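Side-chain contacts in Thiol:disulfide interchange protein DsbA (Neisseria meningitidis serogroup B, PDB 2ZNM), which probably acts as a disulfide oxidoreductase of the DsbA type in the periplasm, built on a thioredoxin fold with a helical insertion: residues A133-A136 / L137-K141; K122-R125 / A126-S129; A180-R183 / E184-K187; N166-D169 / G170-T174; V91-A94 / V95-K99. All coordinates share one frame; numbering follows the deposited sequence.

Contact 1 (A133-A136 / L137-K141); sequences AAAA and LKMQK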
loop_
_atom_site.group_PDB
_atom_site.type_symbol
_atom_site.label_atom_id
_atom_site.label_comp_id
_atom_site.label_asym_id
_atom_site.label_seq_id
_atom_site.Cartn_x
_atom_site.Cartn_y
_atom_site.Cartn_z
ATOM N N ALA A 133 -9.802 9.494 -7.559
ATOM C CA ALA A 133 -9.343 10.813 -7.142
ATOM C C ALA A 133 -9.518 10.980 -5.627
ATOM O O ALA A 133 -8.610 11.455 -4.946
ATOM C CB ALA A 133 -10.069 11.906 -7.912
ATOM N N ALA A 134 -10.665 10.542 -5.108
ATOM C CA ALA A 134 -10.945 10.558 -3.670
ATOM C C ALA A 134 -9.949 9.715 -2.880
ATOM O O ALA A 134 -9.408 10.174 -1.867
ATOM C CB ALA A 134 -12.372 10.091 -3.393
ATOM N N ALA A 135 -9.713 8.488 -3.353
ATOM C CA ALA A 135 -8.816 7.556 -2.697
ATOM C C ALA A 135 -7.393 8.114 -2.628
ATOM O O ALA A 135 -6.697 7.925 -1.621
ATOM C CB ALA A 135 -8.830 6.223 -3.412
ATOM N N ALA A 136 -6.974 8.793 -3.695
ATOM C CA ALA A 136 -5.649 9.411 -3.758
ATOM C C ALA A 136 -5.473 10.471 -2.666
ATOM O O ALA A 136 -4.441 10.499 -1.995
ATOM C CB ALA A 136 -5.378 10.015 -5.155
ATOM N N LEU A 137 -6.486 11.321 -2.504
ATOM C CA LEU A 137 -6.497 12.358 -1.487
ATOM C C LEU A 137 -6.556 11.764 -0.064
ATOM O O LEU A 137 -5.903 12.264 0.864
ATOM C CB LEU A 137 -7.708 13.273 -1.705
ATOM C CG LEU A 137 -7.678 14.796 -1.508
ATOM C CD1 LEU A 137 -9.039 15.257 -0.986
ATOM C CD2 LEU A 137 -6.549 15.301 -0.606
ATOM N N LYS A 138 -7.365 10.725 0.110
ATOM C CA LYS A 138 -7.403 9.996 1.378
ATOM C C LYS A 138 -6.009 9.461 1.777
ATOM O O LYS A 138 -5.637 9.514 2.948
ATOM C CB LYS A 138 -8.442 8.869 1.325
ATOM C CG LYS A 138 -8.617 8.129 2.623
ATOM C CD LYS A 138 -9.910 7.312 2.611
ATOM C CE LYS A 138 -9.974 6.343 3.784
ATOM N NZ LYS A 138 -11.387 5.962 4.120
HETATM N N MSE A 139 -5.246 8.965 0.804
HETATM C CA MSE A 139 -3.856 8.556 1.030
HETATM C C MSE A 139 -2.956 9.714 1.503
HETATM O O MSE A 139 -2.071 9.521 2.331
HETATM C CB MSE A 139 -3.269 7.902 -0.229
HETATM C CG MSE A 139 -3.965 6.634 -0.640
HETATM SE SE MSE A 139 -3.312 5.920 -2.328
HETATM C CE MSE A 139 -4.960 5.059 -2.946
ATOM N N GLN A 140 -3.185 10.915 0.983
ATOM C CA GLN A 140 -2.489 12.087 1.499
ATOM C C GLN A 140 -2.867 12.352 2.964
ATOM O O GLN A 140 -1.990 12.476 3.821
ATOM C CB GLN A 140 -2.749 13.310 0.626
ATOM C CG GLN A 140 -1.935 14.518 1.041
ATOM C CD GLN A 140 -2.085 15.691 0.091
ATOM O OE1 GLN A 140 -3.168 16.250 -0.068
ATOM N NE2 GLN A 140 -0.994 16.078 -0.527
ATOM N N LYS A 141 -4.167 12.403 3.244
ATOM C CA LYS A 141 -4.678 12.602 4.602
ATOM C C LYS A 141 -4.097 11.563 5.561
ATOM O O LYS A 141 -3.691 11.900 6.670
ATOM C CB LYS A 141 -6.215 12.546 4.606
ATOM C CG LYS A 141 -6.873 12.812 5.952
ATOM C CD LYS A 141 -8.401 12.840 5.833
ATOM C CE LYS A 141 -9.063 13.266 7.143
ATOM N NZ LYS A 141 -10.398 13.921 6.928
#
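Ala135 and Met139 meet one turn apart on helix 130-145, which, as in other DsbA-like proteins, leads from the helical insertion back to the thioredoxin part of the fold. Most of the contact is backbone hydrogen bonding of the alpha-helical kind, each N-H reaching the carbonyl four residues earlier. Lys138 N lies 2.9 Å from Ala134 O, in the carbonyl plane and close to straight at the hydrogen (166°). The neighbouring bonds have tilted donors: Met139 N reaches Ala135 O at 3.0 Å, and Leu137 N reaches Ala133 O at 3.2 Å. Gln140 N to Ala136 O is longer still, at 3.3 Å.

The apolar side-chain contact is between Ala135 and the buried Met139. Met139, a selenomethionine, holds CG beside its own backbone N (chi1 -63°) and then runs extended, which lays the chain back along the preceding turn until CE is 4.1 Å from Ala135 CB. Both side chains also press on Ala76 of helix 69-81, and Met139 reaches His61, so this strip of the helix touches both helix 69-81 and strand 55-61.

The polar chain of Lys138 departs from that strip. Its CG is anti to the backbone N (chi1 -176°), and the extended chain leaves residues 133-136 behind, passing Arg58. On the buried side, Met139 CG rests 3.2 Å from Ala135 O, with CE 3.6 Å from the same oxygen.

Contact 2 (K122-R125 / A126-S129); sequences KLMR and AYDS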
loop_
_atom_site.group_PDB
_atom_site.type_symbol
_atom_site.label_atom_id
_atom_site.label_comp_id
_atom_site.label_asym_id
_atom_site.label_seq_id
_atom_site.Cartn_x
_atom_site.Cartn_y
_atom_site.Cartn_z
ATOM N N LYS A 122 -9.115 0.128 -19.467
ATOM C CA LYS A 122 -9.795 -0.197 -18.203
ATOM C C LYS A 122 -9.149 0.500 -17.008
ATOM O O LYS A 122 -9.837 0.994 -16.116
ATOM C CB LYS A 122 -9.851 -1.710 -17.971
ATOM C CG LYS A 122 -10.484 -2.096 -16.645
ATOM C CD LYS A 122 -10.713 -3.584 -16.519
ATOM C CE LYS A 122 -11.854 -3.861 -15.540
ATOM N NZ LYS A 122 -13.172 -3.308 -16.009
ATOM N N LEU A 123 -7.821 0.535 -17.008
ATOM C CA LEU A 123 -7.064 1.229 -15.987
ATOM C C LEU A 123 -7.355 2.726 -15.952
ATOM O O LEU A 123 -7.433 3.324 -14.876
ATOM C CB LEU A 123 -5.569 1.013 -16.210
ATOM C CG LEU A 123 -4.629 1.559 -15.136
ATOM C CD1 LEU A 123 -5.036 1.040 -13.768
ATOM C CD2 LEU A 123 -3.188 1.203 -15.449
HETATM N N MSE A 124 -7.485 3.324 -17.131
HETATM C CA MSE A 124 -7.701 4.759 -17.241
HETATM C C MSE A 124 -9.139 5.173 -16.923
HETATM O O MSE A 124 -9.377 6.278 -16.449
HETATM C CB MSE A 124 -7.253 5.269 -18.615
HETATM C CG MSE A 124 -5.739 5.388 -18.746
HETATM SE SE MSE A 124 -4.896 6.374 -17.251
HETATM C CE MSE A 124 -4.124 4.918 -16.220
ATOM N N ARG A 125 -10.078 4.265 -17.175
ATOM C CA ARG A 125 -11.476 4.416 -16.775
ATOM C C ARG A 125 -11.568 4.526 -15.251
ATOM O O ARG A 125 -12.288 5.363 -14.732
ATOM C CB ARG A 125 -12.276 3.209 -17.269
ATOM C CG ARG A 125 -13.509 3.550 -18.072
ATOM C CD ARG A 125 -13.662 2.613 -19.275
ATOM N NE ARG A 125 -13.629 1.195 -18.898
ATOM C CZ ARG A 125 -13.197 0.208 -19.686
ATOM N NH1 ARG A 125 -12.747 0.458 -20.914
ATOM N NH2 ARG A 125 -13.212 -1.040 -19.239
ATOM N N ALA A 126 -10.818 3.688 -14.541
ATOM C CA ALA A 126 -10.752 3.753 -13.082
ATOM C C ALA A 126 -10.004 5.005 -12.612
ATOM O O ALA A 126 -10.298 5.556 -11.548
ATOM C CB ALA A 126 -10.085 2.503 -12.518
ATOM N N TYR A 127 -9.046 5.437 -13.421
ATOM C CA TYR A 127 -8.171 6.559 -13.113
ATOM C C TYR A 127 -8.919 7.901 -13.099
ATOM O O TYR A 127 -8.615 8.777 -12.284
ATOM C CB TYR A 127 -7.051 6.583 -14.151
ATOM C CG TYR A 127 -5.901 7.503 -13.868
ATOM C CD1 TYR A 127 -4.708 7.010 -13.338
ATOM C CD2 TYR A 127 -5.984 8.862 -14.166
ATOM C CE1 TYR A 127 -3.628 7.847 -13.097
ATOM C CE2 TYR A 127 -4.919 9.708 -13.922
ATOM C CZ TYR A 127 -3.739 9.200 -13.393
ATOM O OH TYR A 127 -2.680 10.047 -13.163
ATOM N N ASP A 128 -9.894 8.040 -13.998
ATOM C CA ASP A 128 -10.633 9.286 -14.182
ATOM C C ASP A 128 -11.996 9.227 -13.511
ATOM O O ASP A 128 -12.871 10.060 -13.778
ATOM C CB ASP A 128 -10.806 9.585 -15.674
ATOM C CG ASP A 128 -9.500 9.958 -16.363
ATOM O OD1 ASP A 128 -8.534 10.357 -15.681
ATOM O OD2 ASP A 128 -9.448 9.867 -17.607
ATOM N N SER A 129 -12.186 8.235 -12.653
ATOM C CA SER A 129 -13.436 8.117 -11.912
ATOM C C SER A 129 -13.272 8.813 -10.552
ATOM O O SER A 129 -12.148 8.898 -10.033
ATOM C CB SER A 129 -13.840 6.654 -11.743
ATOM O OG SER A 129 -13.270 6.118 -10.570
#
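With CG beside its backbone N (chi1 -76°) and a bend at chi2 (-50°), the selenomethionine Met124 curls its selenium over the ring of Tyr127, whose own CG stands anti to its backbone N. The two side chains lie next to each other and point the same way. Met124 SE sits 4.1 Å from the ring centroid and 28° off the normal, a Met-aromatic contact over one face. The methyl lies out past the rim, Met124 CE being 3.6 Å from Tyr127 CD1. This pair closes the last turn of the short helix 120-127 in the helical domain, and it faces helix 105-113, where Met124 touches Ala112 and Tyr127 touches Ala108.

The backbone beneath is helical up to Tyr127. Ala126 N donates to Lys122 O at 3.3 Å, and Asp128 N to Met124 O at 3.1 Å; the bond between them, from Tyr127 N to Leu123 O, is weak. Asp128 then leaves helical angles. Its OD1 lies in the plane of the Tyr127 ring at the edge and forms a salt bridge with Arg105. Ser129 occupies the N-cap position of helix 130-145, and its OG is hydrogen-bonded to Glu131 OE1.

Contact 3 (A180-R183 / E184-K187); sequences AKVR and EERK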
loop_
_atom_site.group_PDB
_atom_site.type_symbol
_atom_site.label_atom_id
_atom_site.label_comp_id
_atom_site.label_asym_id
_atom_site.label_seq_id
_atom_site.Cartn_x
_atom_site.Cartn_y
_atom_site.Cartn_z
ATOM N N ALA A 180 -2.365 -11.875 16.217
ATOM C CA ALA A 180 -2.805 -12.707 17.347
ATOM C C ALA A 180 -3.077 -11.871 18.598
ATOM O O ALA A 180 -3.935 -12.224 19.412
ATOM C CB ALA A 180 -1.791 -13.798 17.641
ATOM N N LYS A 181 -2.341 -10.769 18.741
ATOM C CA LYS A 181 -2.554 -9.801 19.822
ATOM C C LYS A 181 -3.902 -9.088 19.669
ATOM O O LYS A 181 -4.675 -8.993 20.626
ATOM C CB LYS A 181 -1.405 -8.780 19.863
ATOM C CG LYS A 181 -1.457 -7.788 21.026
ATOM C CD LYS A 181 -0.240 -6.875 21.023
ATOM C CE LYS A 181 -0.361 -5.754 22.051
ATOM N NZ LYS A 181 -0.190 -6.230 23.454
ATOM N N VAL A 182 -4.171 -8.600 18.459
ATOM C CA VAL A 182 -5.414 -7.899 18.134
ATOM C C VAL A 182 -6.633 -8.815 18.306
ATOM O O VAL A 182 -7.623 -8.425 18.927
ATOM C CB VAL A 182 -5.348 -7.257 16.692
ATOM C CG1 VAL A 182 -6.724 -6.881 16.168
ATOM C CG2 VAL A 182 -4.431 -6.036 16.678
ATOM N N ARG A 183 -6.544 -10.031 17.774
ATOM C CA ARG A 183 -7.636 -11.006 17.838
ATOM C C ARG A 183 -8.078 -11.278 19.276
ATOM O O ARG A 183 -9.267 -11.196 19.592
ATOM C CB ARG A 183 -7.223 -12.309 17.147
ATOM C CG ARG A 183 -8.209 -13.463 17.284
ATOM C CD ARG A 183 -7.875 -14.577 16.300
ATOM N NE ARG A 183 -6.452 -14.921 16.318
ATOM C CZ ARG A 183 -5.716 -15.140 15.235
ATOM N NH1 ARG A 183 -6.255 -15.035 14.031
ATOM N NH2 ARG A 183 -4.432 -15.449 15.359
ATOM N N GLU A 184 -7.099 -11.601 20.122
ATOM C CA GLU A 184 -7.303 -11.884 21.539
ATOM C C GLU A 184 -7.874 -10.665 22.267
ATOM O O GLU A 184 -8.811 -10.796 23.057
ATOM C CB GLU A 184 -5.985 -12.378 22.166
ATOM C CG GLU A 184 -5.769 -12.072 23.652
ATOM C CD GLU A 184 -6.398 -13.089 24.587
ATOM O OE1 GLU A 184 -6.170 -14.305 24.397
ATOM O OE2 GLU A 184 -7.108 -12.668 25.527
ATOM N N GLU A 185 -7.336 -9.480 21.977
ATOM C CA GLU A 185 -7.790 -8.268 22.668
ATOM C C GLU A 185 -9.237 -7.880 22.301
ATOM O O GLU A 185 -9.965 -7.323 23.128
ATOM C CB GLU A 185 -6.788 -7.103 22.504
ATOM C CG GLU A 185 -6.978 -6.217 21.287
ATOM C CD GLU A 185 -5.941 -5.094 21.182
ATOM O OE1 GLU A 185 -6.125 -4.208 20.321
ATOM O OE2 GLU A 185 -4.948 -5.088 21.948
ATOM N N ARG A 186 -9.647 -8.210 21.076
ATOM C CA ARG A 186 -11.017 -7.988 20.608
ATOM C C ARG A 186 -11.958 -9.155 20.951
ATOM O O ARG A 186 -12.712 -9.643 20.102
ATOM C CB ARG A 186 -11.015 -7.688 19.102
ATOM C CG ARG A 186 -10.912 -6.201 18.792
ATOM C CD ARG A 186 -9.927 -5.890 17.671
ATOM N NE ARG A 186 -10.364 -6.369 16.358
ATOM C CZ ARG A 186 -10.016 -5.818 15.194
ATOM N NH1 ARG A 186 -9.228 -4.747 15.157
ATOM N NH2 ARG A 186 -10.466 -6.338 14.060
ATOM N N LYS A 187 -11.905 -9.589 22.210
ATOM C CA LYS A 187 -12.782 -10.636 22.729
ATOM C C LYS A 187 -13.703 -10.094 23.817
ATOM O O LYS A 187 -13.271 -9.336 24.691
ATOM C CB LYS A 187 -11.961 -11.808 23.272
ATOM C CG LYS A 187 -11.523 -12.818 22.219
ATOM C CD LYS A 187 -10.658 -13.915 22.837
ATOM C CE LYS A 187 -10.318 -15.021 21.844
ATOM N NZ LYS A 187 -9.420 -14.561 20.733
#
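Arg186 N donates to Val182 O at 3.0 Å in the closing turn of helix 167-185, after which Arg186 becomes the centre of an inverse gamma turn, with a weak bond from Lys187 N to Glu185 O. Val182 and Arg186 lie alongside each other. Val182 CG1, anti to its backbone N (chi1 163°), comes over one face of the guanidinium, offset toward the rim and 3.4 Å from Arg186 NH1. Bends at chi2 and chi3 fold the arginine back so that its flat end can lie on the methyl, and Arg186 NH2 makes a weak hydrogen bond to Lys23 O.

This is the C-terminal helix of the thioredoxin fold, packed against the sheet: Val182 touches Ile24 of strand 24-30 and Tyr160 of strand 160-162. Glu185 also turns toward the latter strand. Its CG stands between the backbone N and the carbonyl carbon (chi1 89°), 3.3 Å from Val182 O, and its OE2 is hydrogen-bonded to Tyr160 OH. Lys181 NZ is 5.1 Å from Glu185 OE2, too far for contact, though the opposite charges may attract weakly.

Arg183 and Lys187 make the other side-by-side pair. Lys187 NZ approaches the stem of the arginine, 3.8 Å from Arg183 CG, while lying 3.6 Å from Arg183 O, where the carbonyl end of the helix would probably favour a positive charge. Arg183 NH1 is turned to Asp54 in a salt bridge.

Contact 4 (N166-D169 / G170-T174); sequences NGFD and GGVHT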
loop_
_atom_site.group_PDB
_atom_site.type_symbol
_atom_site.label_atom_id
_atom_site.label_comp_id
_atom_site.label_asym_id
_atom_site.label_seq_id
_atom_site.Cartn_x
_atom_site.Cartn_y
_atom_site.Cartn_z
ATOM N N ASN A 166 14.490 -6.471 13.074
ATOM C CA ASN A 166 15.165 -7.745 12.851
ATOM C C ASN A 166 15.137 -8.237 11.398
ATOM O O ASN A 166 15.272 -9.438 11.138
ATOM C CB ASN A 166 14.609 -8.808 13.807
ATOM C CG ASN A 166 15.666 -9.797 14.253
ATOM O OD1 ASN A 166 16.022 -9.851 15.433
ATOM N ND2 ASN A 166 16.184 -10.581 13.310
ATOM N N GLY A 167 14.973 -7.302 10.458
ATOM C CA GLY A 167 14.979 -7.623 9.034
ATOM C C GLY A 167 13.633 -8.070 8.488
ATOM O O GLY A 167 12.583 -7.819 9.095
ATOM N N PHE A 168 13.676 -8.729 7.329
ATOM C CA PHE A 168 12.482 -9.176 6.602
ATOM C C PHE A 168 11.661 -10.170 7.420
ATOM O O PHE A 168 10.548 -9.866 7.830
ATOM C CB PHE A 168 12.891 -9.785 5.243
ATOM C CG PHE A 168 11.728 -10.172 4.357
ATOM C CD1 PHE A 168 11.174 -9.251 3.474
ATOM C CD2 PHE A 168 11.201 -11.465 4.397
ATOM C CE1 PHE A 168 10.106 -9.601 2.653
ATOM C CE2 PHE A 168 10.130 -11.830 3.584
ATOM C CZ PHE A 168 9.584 -10.895 2.706
ATOM N N ASP A 169 12.243 -11.340 7.669
ATOM C CA ASP A 169 11.562 -12.489 8.278
ATOM C C ASP A 169 11.133 -12.240 9.722
ATOM O O ASP A 169 10.148 -12.813 10.189
ATOM C CB ASP A 169 12.486 -13.699 8.227
ATOM C CG ASP A 169 13.712 -13.449 7.373
ATOM O OD1 ASP A 169 13.563 -13.249 6.146
ATOM O OD2 ASP A 169 14.828 -13.424 7.933
ATOM N N GLY A 170 11.895 -11.399 10.426
ATOM C CA GLY A 170 11.522 -10.935 11.763
ATOM C C GLY A 170 10.274 -10.066 11.688
ATOM O O GLY A 170 9.467 -10.034 12.627
ATOM N N GLY A 171 10.124 -9.371 10.557
ATOM C CA GLY A 171 8.935 -8.581 10.259
ATOM C C GLY A 171 7.655 -9.392 10.134
ATOM O O GLY A 171 6.648 -9.027 10.743
ATOM N N VAL A 172 7.682 -10.488 9.361
ATOM C CA VAL A 172 6.484 -11.333 9.187
ATOM C C VAL A 172 6.052 -11.964 10.513
ATOM O O VAL A 172 4.859 -12.076 10.803
ATOM C CB VAL A 172 6.605 -12.421 8.044
ATOM C CG1 VAL A 172 7.190 -11.829 6.759
ATOM C CG2 VAL A 172 7.387 -13.644 8.489
ATOM N N HIS A 173 7.044 -12.345 11.314
ATOM C CA HIS A 173 6.828 -12.907 12.632
ATOM C C HIS A 173 6.178 -11.892 13.579
ATOM O O HIS A 173 5.266 -12.237 14.335
ATOM C CB HIS A 173 8.155 -13.407 13.203
ATOM C CG HIS A 173 8.067 -13.846 14.629
ATOM N ND1 HIS A 173 7.400 -14.988 15.016
ATOM C CD2 HIS A 173 8.550 -13.288 15.764
ATOM C CE1 HIS A 173 7.479 -15.118 16.328
ATOM N NE2 HIS A 173 8.174 -14.101 16.806
ATOM N N THR A 174 6.653 -10.647 13.529
ATOM C CA THR A 174 6.098 -9.558 14.335
ATOM C C THR A 174 4.664 -9.252 13.916
ATOM O O THR A 174 3.784 -9.118 14.764
ATOM C CB THR A 174 6.990 -8.291 14.277
ATOM O OG1 THR A 174 8.218 -8.550 14.971
ATOM C CG2 THR A 174 6.306 -7.091 14.927
#
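Phe168 and Val172 stand one turn apart at the start of helix 167-185, the C-terminal helix of the thioredoxin fold. The methyl Val172 CG1 approaches the Phe168 ring obliquely, 4.3 Å from CE2, so the contact is loose, and both side chains continue onto Leu43 of helix 42-50. Phe168 has CG anti to its backbone N (chi1 -175°), which sets CE2 beside that methyl. The two methyls of Val172 meet different partners: CG1 lies beside the backbone N and faces the phenylalanine, while CG2, between the N and the carbonyl carbon, is 3.3 Å from Asp169 O.

Glycines occupy three positions at this start. Gly167 has a positive phi (85°) with psi at -161°, a combination that glycine adopts readily. Gly170 CA lies 4.3 Å from Asn166 CB, and Gly171 brings its N within 2.8 Å of Phe168 O in a weak bond while donating to Gly167 O at 3.3 Å. The next helical bonds, from Val172 N to Phe168 O and from His173 N to Asp169 O, are also weak.

Farther along, Thr174 is buried and faces Leu3 and Asp8 near the chain's start. Gly170 O is gripped twice by this one residue: Thr174 N and Thr174 OG1, each 3.0 Å away, reach the oxygen from opposite faces of the carbonyl plane.

Contact 5 (V91-A94 / V95-K99); sequences VFKA and VYEQK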
loop_
_atom_site.group_PDB
_atom_site.type_symbol
_atom_site.label_atom_id
_atom_site.label_comp_id
_atom_site.label_asym_id
_atom_site.label_seq_id
_atom_site.Cartn_x
_atom_site.Cartn_y
_atom_site.Cartn_z
ATOM N N VAL A 91 3.955 -0.552 -13.574
ATOM C CA VAL A 91 3.944 0.744 -12.894
ATOM C C VAL A 91 5.257 0.977 -12.117
ATOM O O VAL A 91 5.903 2.022 -12.272
ATOM C CB VAL A 91 2.709 0.934 -11.973
ATOM C CG1 VAL A 91 2.765 2.287 -11.271
ATOM C CG2 VAL A 91 1.411 0.804 -12.767
ATOM N N PHE A 92 5.659 0.017 -11.289
ATOM C CA PHE A 92 6.974 0.101 -10.653
ATOM C C PHE A 92 8.072 0.435 -11.664
ATOM O O PHE A 92 8.892 1.326 -11.423
ATOM C CB PHE A 92 7.320 -1.212 -9.938
ATOM C CG PHE A 92 6.658 -1.368 -8.603
ATOM C CD1 PHE A 92 7.193 -0.753 -7.474
ATOM C CD2 PHE A 92 5.518 -2.144 -8.466
ATOM C CE1 PHE A 92 6.595 -0.898 -6.237
ATOM C CE2 PHE A 92 4.904 -2.285 -7.235
ATOM C CZ PHE A 92 5.444 -1.662 -6.117
ATOM N N LYS A 93 8.078 -0.275 -12.794
ATOM C CA LYS A 93 9.165 -0.200 -13.763
ATOM C C LYS A 93 9.238 1.178 -14.401
ATOM O O LYS A 93 10.322 1.674 -14.694
ATOM C CB LYS A 93 8.989 -1.270 -14.841
ATOM C CG LYS A 93 10.075 -1.262 -15.924
ATOM C CD LYS A 93 9.971 -2.456 -16.850
ATOM C CE LYS A 93 10.433 -2.109 -18.239
ATOM N NZ LYS A 93 10.689 -3.362 -19.038
ATOM N N ALA A 94 8.075 1.776 -14.633
ATOM C CA ALA A 94 7.976 3.091 -15.241
ATOM C C ALA A 94 8.492 4.141 -14.242
ATOM O O ALA A 94 9.228 5.043 -14.607
ATOM C CB ALA A 94 6.531 3.363 -15.635
ATOM N N VAL A 95 8.105 3.994 -12.979
ATOM C CA VAL A 95 8.580 4.855 -11.910
ATOM C C VAL A 95 10.112 4.701 -11.734
ATOM O O VAL A 95 10.820 5.711 -11.627
ATOM C CB VAL A 95 7.757 4.631 -10.604
ATOM C CG1 VAL A 95 8.306 5.446 -9.442
ATOM C CG2 VAL A 95 6.284 5.003 -10.828
ATOM N N TYR A 96 10.616 3.457 -11.780
ATOM C CA TYR A 96 12.067 3.171 -11.694
ATOM C C TYR A 96 12.895 3.807 -12.800
ATOM O O TYR A 96 13.998 4.279 -12.558
ATOM C CB TYR A 96 12.376 1.671 -11.744
ATOM C CG TYR A 96 11.837 0.802 -10.625
ATOM C CD1 TYR A 96 11.226 1.348 -9.490
ATOM C CD2 TYR A 96 11.965 -0.588 -10.695
ATOM C CE1 TYR A 96 10.732 0.521 -8.474
ATOM C CE2 TYR A 96 11.480 -1.407 -9.682
ATOM C CZ TYR A 96 10.865 -0.851 -8.584
ATOM O OH TYR A 96 10.388 -1.678 -7.595
ATOM N N GLU A 97 12.391 3.778 -14.023
ATOM C CA GLU A 97 13.174 4.246 -15.170
ATOM C C GLU A 97 13.278 5.772 -15.246
ATOM O O GLU A 97 14.246 6.309 -15.784
ATOM C CB GLU A 97 12.605 3.657 -16.463
ATOM C CG GLU A 97 12.660 2.117 -16.499
ATOM C CD GLU A 97 12.467 1.550 -17.887
ATOM O OE1 GLU A 97 11.682 2.142 -18.660
ATOM O OE2 GLU A 97 13.105 0.517 -18.210
ATOM N N GLN A 98 12.264 6.449 -14.696
ATOM C CA GLN A 98 12.188 7.924 -14.629
ATOM C C GLN A 98 12.196 8.647 -15.990
ATOM O O GLN A 98 12.478 9.851 -16.051
ATOM C CB GLN A 98 13.287 8.499 -13.723
ATOM C CG GLN A 98 13.177 8.131 -12.266
ATOM C CD GLN A 98 14.119 8.951 -11.387
ATOM O OE1 GLN A 98 15.316 8.657 -11.283
ATOM N NE2 GLN A 98 13.576 9.987 -10.750
ATOM N N LYS A 99 11.874 7.932 -17.063
ATOM C CA LYS A 99 11.822 8.515 -18.408
ATOM C C LYS A 99 10.594 9.400 -18.671
ATOM O O LYS A 99 10.609 10.247 -19.555
ATOM C CB LYS A 99 11.924 7.411 -19.479
ATOM C CG LYS A 99 13.238 6.630 -19.456
ATOM C CD LYS A 99 13.138 5.269 -20.158
ATOM C CE LYS A 99 14.533 4.689 -20.377
ATOM N NZ LYS A 99 14.567 3.276 -20.869
HETATM O O HOH W 1 9.796 6.048 -16.813
#
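Phe92 and Tyr96 lie side by side, with Phe92 CB over the face of the tyrosine ring, 4.2 Å from its centroid and 26° off the normal in a CH-pi contact. The rings themselves meet obliquely, their planes at 57° and their centroids 5.9 Å apart. A second atom of Phe92 lies over the tyrosine: its carbonyl oxygen is above the plane toward the rim, 3.0 Å from Tyr96 CD1. Both chains carry CG beside the backbone N, and the small chi2 of Tyr96 (-8°) turns the ring face toward the preceding turn. The same Phe92 O accepts Tyr96 N at 2.8 Å.

On the next strip Lys93 and Glu97 run alongside, Lys93 CE lying 3.7 Å from Glu97 OE2. The charged ends do not touch, Lys93 NZ being 4.6 Å from that oxygen, but may attract. Val91 and Val95 make a looser pair, 4.5 Å from CG1 to CG2, on the side that packs against Tyr32.

Farther out, Tyr32 meets the Phe92 ring edge-to-face, and His36 abuts it as well. Tyr96 OH is hydrogen-bonded to Cys34 O and to His36 N, which fixes the outer end of the ring. Residues 34 to 37 carry the Cys-X-X-Cys motif of the thioredoxin family, predicted to form a redox disulfide though none is present here, so the pair links helix 84-97 of the insertion to the redox-active loop.

In the fold
All five contacts are single-helix contacts built on i to i+4 backbone bonds, but their side chains differ with location. Contacts 1, 2 and 5 are partly buried and belong to the helical part; contact 2 precedes contact 1 with three residues between them, their centres about 15 Å apart. Contacts 3 and 4 are surface contacts at opposite ends of helix 167-185. Selenomethionine packing marks contacts 1 and 2, on alanine in one and on an aromatic face in the other. Contact 5 pairs two aromatic rings beside the cysteine loop. Contact 4 is rich in glycine at a helix start, whereas contact 3 is highly charged at a helix end.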